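Local structure of phosphate ABC transporter, phosphate-binding protein (4Q8R) at residues A[48-62]-A[206-218]. The protein probably binds phosphate with high affinity outside the membrane and delivers it to an ABC-type transporter for uptake into the cell. Sequence-based numbering, arbitrary orientation.
Sequences AMEGVSEIGMASRDL and RPFLAVYKEENLT. With ZN (zinc ion), chain F; PO4 (phosphate ion), chain B.
The contact reaches the phosphate pocket at S59, just past strand 55-58, and at R206 of strand 205-213, which runs antiparallel to it. R206 NH2 donates to S59 O at 2.8 Å, with the oxygen tilted 23° out of the guanidinium plane. S59 CB lies over one face of that guanidinium. With chi1 at 65°, S59 OG sits between its own backbone N and carbonyl carbon and donates to phosphate O4 at 2.7 Å. S11, T12, S13, S41, S129 and T131 also hydrogen-bond the phosphate, and D79 forms a salt bridge with R206 NE. A58 with L209 and G56 with V211 are hydrogen-bonded pairs; M57 with A210 is a non-hydrogen-bonded pair between them. In this periplasmic-binding-protein fold, strand 55-58 lies between parallel strand 6-10 and antiparallel strand 205-213. L209 CD1 packs at 3.4 Å against R60 O, which is buried here without a hydrogen-bond partner. Beside it, D61 OD1 binds zinc at 2.0 Å, together with E73 and a water. On the sheet face of L209 and V211, L62 CD2 from the following loop meets V211 CG1. At the far end, extended K213 brings NZ to M49 O at 2.9 Å, above the carbonyl plane. E54 OE1 takes two bonds from T218: OG1 reaches its syn lone pair at 2.7 Å, and the backbone N comes from above the carboxylate plane. T218 OG1 also N-caps helix 219-229 at G221 N.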
ATOM      1  N   ALA A  48      17.693  -2.552  -0.778  1.00 25.82           N
ATOM      2  CA  ALA A  48      18.106  -2.926  -2.133  1.00 27.10           C
ATOM      3  C   ALA A  48      19.263  -2.056  -2.658  1.00 31.65           C
ATOM      4  O   ALA A  48      20.184  -2.594  -3.261  1.00 31.49           O
ATOM      5  CB  ALA A  48      16.918  -2.902  -3.093  1.00 28.12           C
ATOM      6  N   MET A  49      19.249  -0.750  -2.397  1.00 26.32           N
ATOM      7  CA  MET A  49      20.325   0.140  -2.812  1.00 29.74           C
ATOM      8  C   MET A  49      21.625  -0.278  -2.126  1.00 31.81           C
ATOM      9  O   MET A  49      22.708  -0.171  -2.694  1.00 38.33           O
ATOM     10  CB  MET A  49      20.031   1.590  -2.385  1.00 32.11           C
ATOM     11  CG  MET A  49      18.889   2.264  -3.144  1.00 34.92           C
ATOM     12  SD  MET A  49      18.315   3.742  -2.302  1.00 33.26           S
ATOM     13  CE  MET A  49      19.758   4.809  -2.565  1.00 36.94           C
ATOM     14  N   GLU A  50      21.556  -0.748  -0.888  1.00 32.63           N
ATOM     15  CA  GLU A  50      22.751  -1.038  -0.111  1.00 34.43           C
ATOM     16  C   GLU A  50      23.184  -2.462  -0.201  1.00 33.49           C
ATOM     17  O   GLU A  50      24.246  -2.796   0.307  1.00 38.60           O
ATOM     18  CB  GLU A  50      22.543  -0.622   1.386  1.00 37.07           C
ATOM     19  CG  GLU A  50      22.317   0.878   1.539  1.00 44.89           C
ATOM     20  CD  GLU A  50      22.288   1.394   2.987  1.00 59.73           C
ATOM     21  OE1 GLU A  50      21.927   0.657   3.940  1.00 66.49           O
ATOM     22  OE2 GLU A  50      22.630   2.582   3.180  1.00 83.70           O
ATOM     23  N   GLY A  51      22.442  -3.324  -0.889  1.00 33.01           N
ATOM     24  CA  GLY A  51      22.852  -4.721  -0.988  1.00 33.21           C
ATOM     25  C   GLY A  51      22.478  -5.565   0.215  1.00 32.35           C
ATOM     26  O   GLY A  51      22.895  -6.733   0.329  1.00 36.58           O
ATOM     27  N   VAL A  52      21.629  -5.015   1.089  1.00 33.58           N
ATOM     28  CA  VAL A  52      21.167  -5.744   2.264  1.00 31.03           C
ATOM     29  C   VAL A  52      20.079  -6.724   1.874  1.00 28.25           C
ATOM     30  O   VAL A  52      20.007  -7.812   2.423  1.00 32.16           O
ATOM     31  CB  VAL A  52      20.629  -4.767   3.307  1.00 31.27           C
ATOM     32  CG1 VAL A  52      19.910  -5.505   4.409  1.00 32.55           C
ATOM     33  CG2 VAL A  52      21.817  -3.956   3.836  1.00 34.83           C
ATOM     34  N   SER A  53      19.244  -6.314   0.940  1.00 29.33           N
ATOM     35  CA  SER A  53      18.265  -7.231   0.341  1.00 27.60           C
ATOM     36  C   SER A  53      18.535  -7.404  -1.141  1.00 28.14           C
ATOM     37  O   SER A  53      18.930  -6.458  -1.824  1.00 29.75           O
ATOM     38  CB  SER A  53      16.847  -6.676   0.478  1.00 26.89           C
ATOM     39  OG  SER A  53      16.420  -6.536   1.826  1.00 26.60           O
ATOM     40  N   GLU A  54      18.270  -8.613  -1.633  1.00 28.62           N
ATOM     41  CA  GLU A  54      18.358  -8.900  -3.060  1.00 28.40           C
ATOM     42  C   GLU A  54      17.271  -8.212  -3.850  1.00 28.67           C
ATOM     43  O   GLU A  54      17.491  -7.758  -4.987  1.00 28.78           O
ATOM     44  CB  GLU A  54      18.342 -10.422  -3.280  1.00 27.51           C
ATOM     45  CG  GLU A  54      18.535 -10.816  -4.729  1.00 32.00           C
ATOM     46  CD  GLU A  54      18.663 -12.304  -4.922  1.00 34.12           C
ATOM     47  OE1 GLU A  54      18.490 -12.722  -6.077  1.00 34.44           O
ATOM     48  OE2 GLU A  54      18.928 -13.049  -3.950  1.00 36.95           O
ATOM     49  N   ILE A  55      16.069  -8.189  -3.276  1.00 26.47           N
ATOM     50  CA  ILE A  55      14.957  -7.489  -3.866  1.00 23.77           C
ATOM     51  C   ILE A  55      14.291  -6.571  -2.843  1.00 22.53           C
ATOM     52  O   ILE A  55      14.064  -7.013  -1.737  1.00 25.02           O
ATOM     53  CB  ILE A  55      13.911  -8.450  -4.430  1.00 24.36           C
ATOM     54  CG1 ILE A  55      14.536  -9.357  -5.501  1.00 27.47           C
ATOM     55  CG2 ILE A  55      12.700  -7.697  -5.003  1.00 27.97           C
ATOM     56  CD1 ILE A  55      13.702 -10.600  -5.888  1.00 31.29           C
ATOM     57  N   GLY A  56      14.034  -5.320  -3.209  1.00 23.75           N
ATOM     58  CA  GLY A  56      13.173  -4.419  -2.419  1.00 23.54           C
ATOM     59  C   GLY A  56      11.751  -4.447  -2.977  1.00 24.35           C
ATOM     60  O   GLY A  56      11.543  -4.499  -4.180  1.00 27.37           O
ATOM     61  N   MET A  57      10.771  -4.432  -2.088  1.00 22.67           N
ATOM     62  CA  MET A  57       9.423  -4.252  -2.479  1.00 23.15           C
ATOM     63  C   MET A  57       8.940  -2.879  -2.115  1.00 21.83           C
ATOM     64  O   MET A  57       9.109  -2.438  -0.941  1.00 22.85           O
ATOM     65  CB  MET A  57       8.542  -5.411  -2.058  1.00 28.96           C
ATOM     66  CG  MET A  57       8.381  -5.719  -0.644  1.00 35.03           C
ATOM     67  SD  MET A  57       7.679  -7.386  -0.277  1.00 28.60           S
ATOM     68  CE  MET A  57       7.837  -7.103   1.537  1.00 27.96           C
ATOM     69  N   ALA A  58       8.366  -2.202  -3.103  1.00 23.68           N
ATOM     70  CA  ALA A  58       7.859  -0.829  -2.914  1.00 23.56           C
ATOM     71  C   ALA A  58       6.425  -0.694  -3.409  1.00 24.57           C
ATOM     72  O   ALA A  58       6.011  -1.338  -4.438  1.00 24.50           O
ATOM     73  CB  ALA A  58       8.714   0.111  -3.637  1.00 25.89           C
ATOM     74  N   SER A  59       5.681   0.157  -2.740  1.00 22.87           N
ATOM     75  CA  SER A  59       4.285   0.455  -3.111  1.00 24.54           C
ATOM     76  C   SER A  59       4.155   1.915  -3.550  1.00 25.82           C
ATOM     77  O   SER A  59       3.073   2.553  -3.495  1.00 25.82           O
ATOM     78  CB  SER A  59       3.377   0.141  -1.956  1.00 21.66           C
ATOM     79  OG  SER A  59       3.630   0.991  -0.856  1.00 19.52           O
ATOM     80  N   ARG A  60       5.276   2.479  -4.003  1.00 28.52           N
ATOM     81  CA  ARG A  60       5.313   3.792  -4.660  1.00 30.48           C
ATOM     82  C   ARG A  60       6.377   3.710  -5.746  1.00 31.79           C
ATOM     83  O   ARG A  60       7.195   2.767  -5.734  1.00 29.28           O
ATOM     84  CB  ARG A  60       5.699   4.926  -3.683  1.00 31.29           C
ATOM     85  CG  ARG A  60       7.012   4.702  -2.967  1.00 27.56           C
ATOM     86  CD  ARG A  60       7.542   6.015  -2.473  1.00 30.98           C
ATOM     87  NE  ARG A  60       8.665   5.905  -1.571  1.00 30.63           N
ATOM     88  CZ  ARG A  60       9.928   5.854  -1.941  1.00 28.40           C
ATOM     89  NH1 ARG A  60      10.245   5.870  -3.244  1.00 30.76           N
ATOM     90  NH2 ARG A  60      10.874   5.842  -1.008  1.00 29.55           N
ATOM     91  N   ASP A  61       6.384   4.659  -6.657  1.00 33.75           N
ATOM     92  CA  ASP A  61       7.469   4.700  -7.601  1.00 33.13           C
ATOM     93  C   ASP A  61       8.783   5.069  -6.875  1.00 34.53           C
ATOM     94  O   ASP A  61       8.767   5.662  -5.800  1.00 36.28           O
ATOM     95  CB  ASP A  61       7.214   5.717  -8.667  1.00 38.40           C
ATOM     96  CG  ASP A  61       8.006   5.446  -9.884  1.00 39.69           C
ATOM     97  OD1 ASP A  61       8.835   4.498  -9.927  1.00 43.76           O
ATOM     98  OD2 ASP A  61       7.817   6.189 -10.812  1.00 47.89           O
ATOM     99  N   LEU A  62       9.905   4.754  -7.489  1.00 38.21           N
ATOM    100  CA  LEU A  62      11.214   5.172  -6.953  1.00 36.22           C
ATOM    101  C   LEU A  62      11.382   6.658  -7.092  1.00 39.38           C
ATOM    102  O   LEU A  62      10.846   7.275  -8.024  1.00 41.96           O
ATOM    103  CB  LEU A  62      12.352   4.522  -7.738  1.00 35.76           C
ATOM    104  CG  LEU A  62      12.496   3.022  -7.646  1.00 29.90           C
ATOM    105  CD1 LEU A  62      13.793   2.576  -8.302  1.00 35.79           C
ATOM    106  CD2 LEU A  62      12.473   2.636  -6.168  1.00 30.59           C
ATOM    107  N   ARG A 206      -1.622   3.045  -7.042  1.00 25.93           N
ATOM    108  CA  ARG A 206      -0.181   3.141  -7.146  1.00 25.08           C
ATOM    109  C   ARG A 206       0.392   1.771  -7.591  1.00 27.35           C
ATOM    110  O   ARG A 206      -0.307   0.742  -7.491  1.00 27.21           O
ATOM    111  CB  ARG A 206       0.459   3.651  -5.830  1.00 28.36           C
ATOM    112  CG  ARG A 206      -0.200   3.177  -4.560  1.00 26.12           C
ATOM    113  CD  ARG A 206       0.069   1.679  -4.349  1.00 24.58           C
ATOM    114  NE  ARG A 206      -0.537   1.135  -3.151  1.00 24.83           N
ATOM    115  CZ  ARG A 206      -0.102   1.340  -1.922  1.00 23.11           C
ATOM    116  NH1 ARG A 206      -0.738   0.783  -0.933  1.00 23.20           N
ATOM    117  NH2 ARG A 206       0.962   2.153  -1.689  1.00 23.31           N
ATOM    118  N   PRO A 207       1.606   1.764  -8.153  1.00 28.51           N
ATOM    119  CA  PRO A 207       2.215   0.452  -8.498  1.00 26.97           C
ATOM    120  C   PRO A 207       2.783  -0.282  -7.290  1.00 25.37           C
ATOM    121  O   PRO A 207       3.167   0.321  -6.267  1.00 25.67           O
ATOM    122  CB  PRO A 207       3.377   0.852  -9.425  1.00 30.95           C
ATOM    123  CG  PRO A 207       3.835   2.210  -8.855  1.00 30.11           C
ATOM    124  CD  PRO A 207       2.485   2.886  -8.525  1.00 30.89           C
ATOM    125  N   PHE A 208       2.894  -1.595  -7.443  1.00 25.28           N
ATOM    126  CA  PHE A 208       3.766  -2.458  -6.661  1.00 26.15           C
ATOM    127  C   PHE A 208       4.977  -2.752  -7.513  1.00 28.62           C
ATOM    128  O   PHE A 208       4.816  -3.194  -8.666  1.00 27.47           O
ATOM    129  CB  PHE A 208       3.095  -3.744  -6.244  1.00 27.60           C
ATOM    130  CG  PHE A 208       2.074  -3.637  -5.125  1.00 25.20           C
ATOM    131  CD1 PHE A 208       1.759  -2.431  -4.449  1.00 25.89           C
ATOM    132  CD2 PHE A 208       1.430  -4.804  -4.680  1.00 26.76           C
ATOM    133  CE1 PHE A 208       0.845  -2.424  -3.409  1.00 26.25           C
ATOM    134  CE2 PHE A 208       0.557  -4.787  -3.629  1.00 23.25           C
ATOM    135  CZ  PHE A 208       0.251  -3.592  -2.982  1.00 25.43           C
ATOM    136  N   LEU A 209       6.165  -2.467  -6.962  1.00 26.91           N
ATOM    137  CA  LEU A 209       7.440  -2.685  -7.641  1.00 28.75           C
ATOM    138  C   LEU A 209       8.310  -3.641  -6.889  1.00 26.79           C
ATOM    139  O   LEU A 209       8.380  -3.621  -5.639  1.00 27.47           O
ATOM    140  CB  LEU A 209       8.219  -1.364  -7.814  1.00 29.38           C
ATOM    141  CG  LEU A 209       7.536  -0.189  -8.475  1.00 29.44           C
ATOM    142  CD1 LEU A 209       8.431   1.041  -8.405  1.00 34.18           C
ATOM    143  CD2 LEU A 209       7.116  -0.545  -9.893  1.00 31.97           C
ATOM    144  N   ALA A 210       8.984  -4.520  -7.650  1.00 28.32           N
ATOM    145  CA  ALA A 210      10.127  -5.246  -7.185  1.00 25.48           C
ATOM    146  C   ALA A 210      11.335  -4.493  -7.779  1.00 31.40           C
ATOM    147  O   ALA A 210      11.346  -4.225  -9.012  1.00 29.84           O
ATOM    148  CB  ALA A 210      10.071  -6.660  -7.766  1.00 26.09           C
ATOM    149  N   VAL A 211      12.312  -4.128  -6.934  1.00 28.08           N
ATOM    150  CA  VAL A 211      13.438  -3.368  -7.313  1.00 29.24           C
ATOM    151  C   VAL A 211      14.711  -4.104  -6.897  1.00 26.65           C
ATOM    152  O   VAL A 211      14.753  -4.813  -5.897  1.00 27.21           O
ATOM    153  CB  VAL A 211      13.437  -1.907  -6.764  1.00 27.04           C
ATOM    154  CG1 VAL A 211      12.171  -1.191  -7.173  1.00 28.85           C
ATOM    155  CG2 VAL A 211      13.639  -1.873  -5.238  1.00 28.12           C
ATOM    156  N   TYR A 212      15.739  -3.965  -7.718  1.00 28.42           N
ATOM    157  CA  TYR A 212      16.955  -4.755  -7.547  1.00 29.01           C
ATOM    158  C   TYR A 212      18.071  -4.090  -8.364  1.00 31.67           C
ATOM    159  O   TYR A 212      17.834  -3.353  -9.314  1.00 33.03           O
ATOM    160  CB  TYR A 212      16.742  -6.214  -7.991  1.00 31.21           C
ATOM    161  CG  TYR A 212      16.352  -6.367  -9.425  1.00 37.55           C
ATOM    162  CD1 TYR A 212      17.325  -6.432 -10.435  1.00 38.78           C
ATOM    163  CD2 TYR A 212      15.005  -6.420  -9.788  1.00 36.67           C
ATOM    164  CE1 TYR A 212      16.974  -6.580 -11.744  1.00 41.61           C
ATOM    165  CE2 TYR A 212      14.631  -6.594 -11.139  1.00 41.22           C
ATOM    166  CZ  TYR A 212      15.624  -6.663 -12.107  1.00 39.85           C
ATOM    167  OH  TYR A 212      15.328  -6.780 -13.436  1.00 48.53           O
ATOM    168  N   LYS A 213      19.293  -4.381  -7.966  1.00 32.85           N
ATOM    169  CA  LYS A 213      20.458  -4.118  -8.770  1.00 34.65           C
ATOM    170  C   LYS A 213      20.777  -5.361  -9.640  1.00 37.33           C
ATOM    171  O   LYS A 213      20.773  -6.503  -9.145  1.00 36.57           O
ATOM    172  CB  LYS A 213      21.628  -3.824  -7.867  1.00 36.81           C
ATOM    173  CG  LYS A 213      21.475  -2.589  -7.027  1.00 35.22           C
ATOM    174  CD  LYS A 213      22.832  -2.426  -6.397  1.00 43.42           C
ATOM    175  CE  LYS A 213      23.055  -1.061  -5.882  1.00 50.82           C
ATOM    176  NZ  LYS A 213      24.159  -1.250  -4.910  1.00 54.16           N
ATOM    177  N   GLU A 214      21.040  -5.140 -10.920  1.00 40.69           N
ATOM    178  CA  GLU A 214      21.328  -6.258 -11.836  1.00 44.76           C
ATOM    179  C   GLU A 214      22.487  -7.106 -11.320  1.00 41.99           C
ATOM    180  O   GLU A 214      22.487  -8.345 -11.508  1.00 47.84           O
ATOM    181  CB  GLU A 214      21.596  -5.754 -13.257  1.00 53.42           C
ATOM    182  CG  GLU A 214      21.488  -6.857 -14.341  1.00 69.65           C
ATOM    183  CD  GLU A 214      20.048  -7.357 -14.579  1.00 80.94           C
ATOM    184  OE1 GLU A 214      19.180  -6.515 -14.930  1.00 79.39           O
ATOM    185  OE2 GLU A 214      19.779  -8.583 -14.417  1.00 78.21           O
ATOM    186  N   GLU A 215      23.466  -6.441 -10.677  1.00 46.63           N
ATOM    187  CA  GLU A 215      24.664  -7.116 -10.126  1.00 51.33           C
ATOM    188  C   GLU A 215      24.363  -8.075  -8.972  1.00 50.86           C
ATOM    189  O   GLU A 215      25.162  -9.006  -8.736  1.00 44.68           O
ATOM    190  CB  GLU A 215      25.768  -6.149  -9.649  1.00 63.01           C
ATOM    191  CG  GLU A 215      25.991  -4.921 -10.523  1.00 68.08           C
ATOM    192  CD  GLU A 215      25.019  -3.822 -10.161  1.00 72.99           C
ATOM    193  OE1 GLU A 215      24.017  -3.634 -10.918  1.00 52.24           O
ATOM    194  OE2 GLU A 215      25.216  -3.221  -9.076  1.00 69.15           O
ATOM    195  N   ASN A 216      23.251  -7.837  -8.269  1.00 41.35           N
ATOM    196  CA  ASN A 216      22.851  -8.637  -7.115  1.00 41.80           C
ATOM    197  C   ASN A 216      21.782  -9.672  -7.357  1.00 37.07           C
ATOM    198  O   ASN A 216      21.640 -10.601  -6.574  1.00 41.21           O
ATOM    199  CB  ASN A 216      22.425  -7.715  -5.976  1.00 39.53           C
ATOM    200  CG  ASN A 216      23.617  -6.926  -5.437  1.00 41.99           C
ATOM    201  OD1 ASN A 216      24.784  -7.209  -5.798  1.00 46.45           O
ATOM    202  ND2 ASN A 216      23.359  -5.952  -4.589  1.00 39.52           N
ATOM    203  N   LEU A 217      21.019  -9.516  -8.418  1.00 41.72           N
ATOM    204  CA  LEU A 217      19.900 -10.426  -8.649  1.00 37.56           C
ATOM    205  C   LEU A 217      20.390 -11.798  -9.121  1.00 37.51           C
ATOM    206  O   LEU A 217      20.995 -11.912 -10.157  1.00 42.06           O
ATOM    207  CB  LEU A 217      18.924  -9.842  -9.664  1.00 40.69           C
ATOM    208  CG  LEU A 217      17.638 -10.662  -9.855  1.00 39.52           C
ATOM    209  CD1 LEU A 217      16.787 -10.662  -8.571  1.00 38.56           C
ATOM    210  CD2 LEU A 217      16.879 -10.090 -11.012  1.00 43.97           C
ATOM    211  N   THR A 218      20.130 -12.821  -8.335  1.00 35.35           N
ATOM    212  CA  THR A 218      20.513 -14.192  -8.653  1.00 38.09           C
ATOM    213  C   THR A 218      19.578 -14.858  -9.626  1.00 37.87           C
ATOM    214  O   THR A 218      18.473 -14.362  -9.877  1.00 38.59           O
ATOM    215  CB  THR A 218      20.564 -15.069  -7.387  1.00 38.35           C
ATOM    216  OG1 THR A 218      19.269 -15.204  -6.829  1.00 35.32           O
ATOM    217  CG2 THR A 218      21.559 -14.477  -6.353  1.00 43.40           C
TER
HETATM  218 ZN    ZN F 305       9.910   4.047 -11.575  0.80 35.63          ZN
HETATM  219  P   PO4 B 301       4.025   0.547   2.646  1.00 18.74           P
HETATM  220  O1  PO4 B 301       5.357   1.096   2.110  1.00 19.76           O
HETATM  221  O2  PO4 B 301       4.237  -0.291   3.889  1.00 18.95           O
HETATM  222  O3  PO4 B 301       3.021   1.678   2.816  1.00 17.99           O
HETATM  223  O4  PO4 B 301       3.420  -0.356   1.519  1.00 19.61           O
HETATM  224  O   HOH W   1      20.657  -5.274  -3.537  1.00 31.27           O
HETATM  225  O   HOH W   2      19.533  -6.242  -5.843  1.00 35.11           O
HETATM  226  O   HOH W   3       8.350   3.485 -12.152  1.00 57.84           O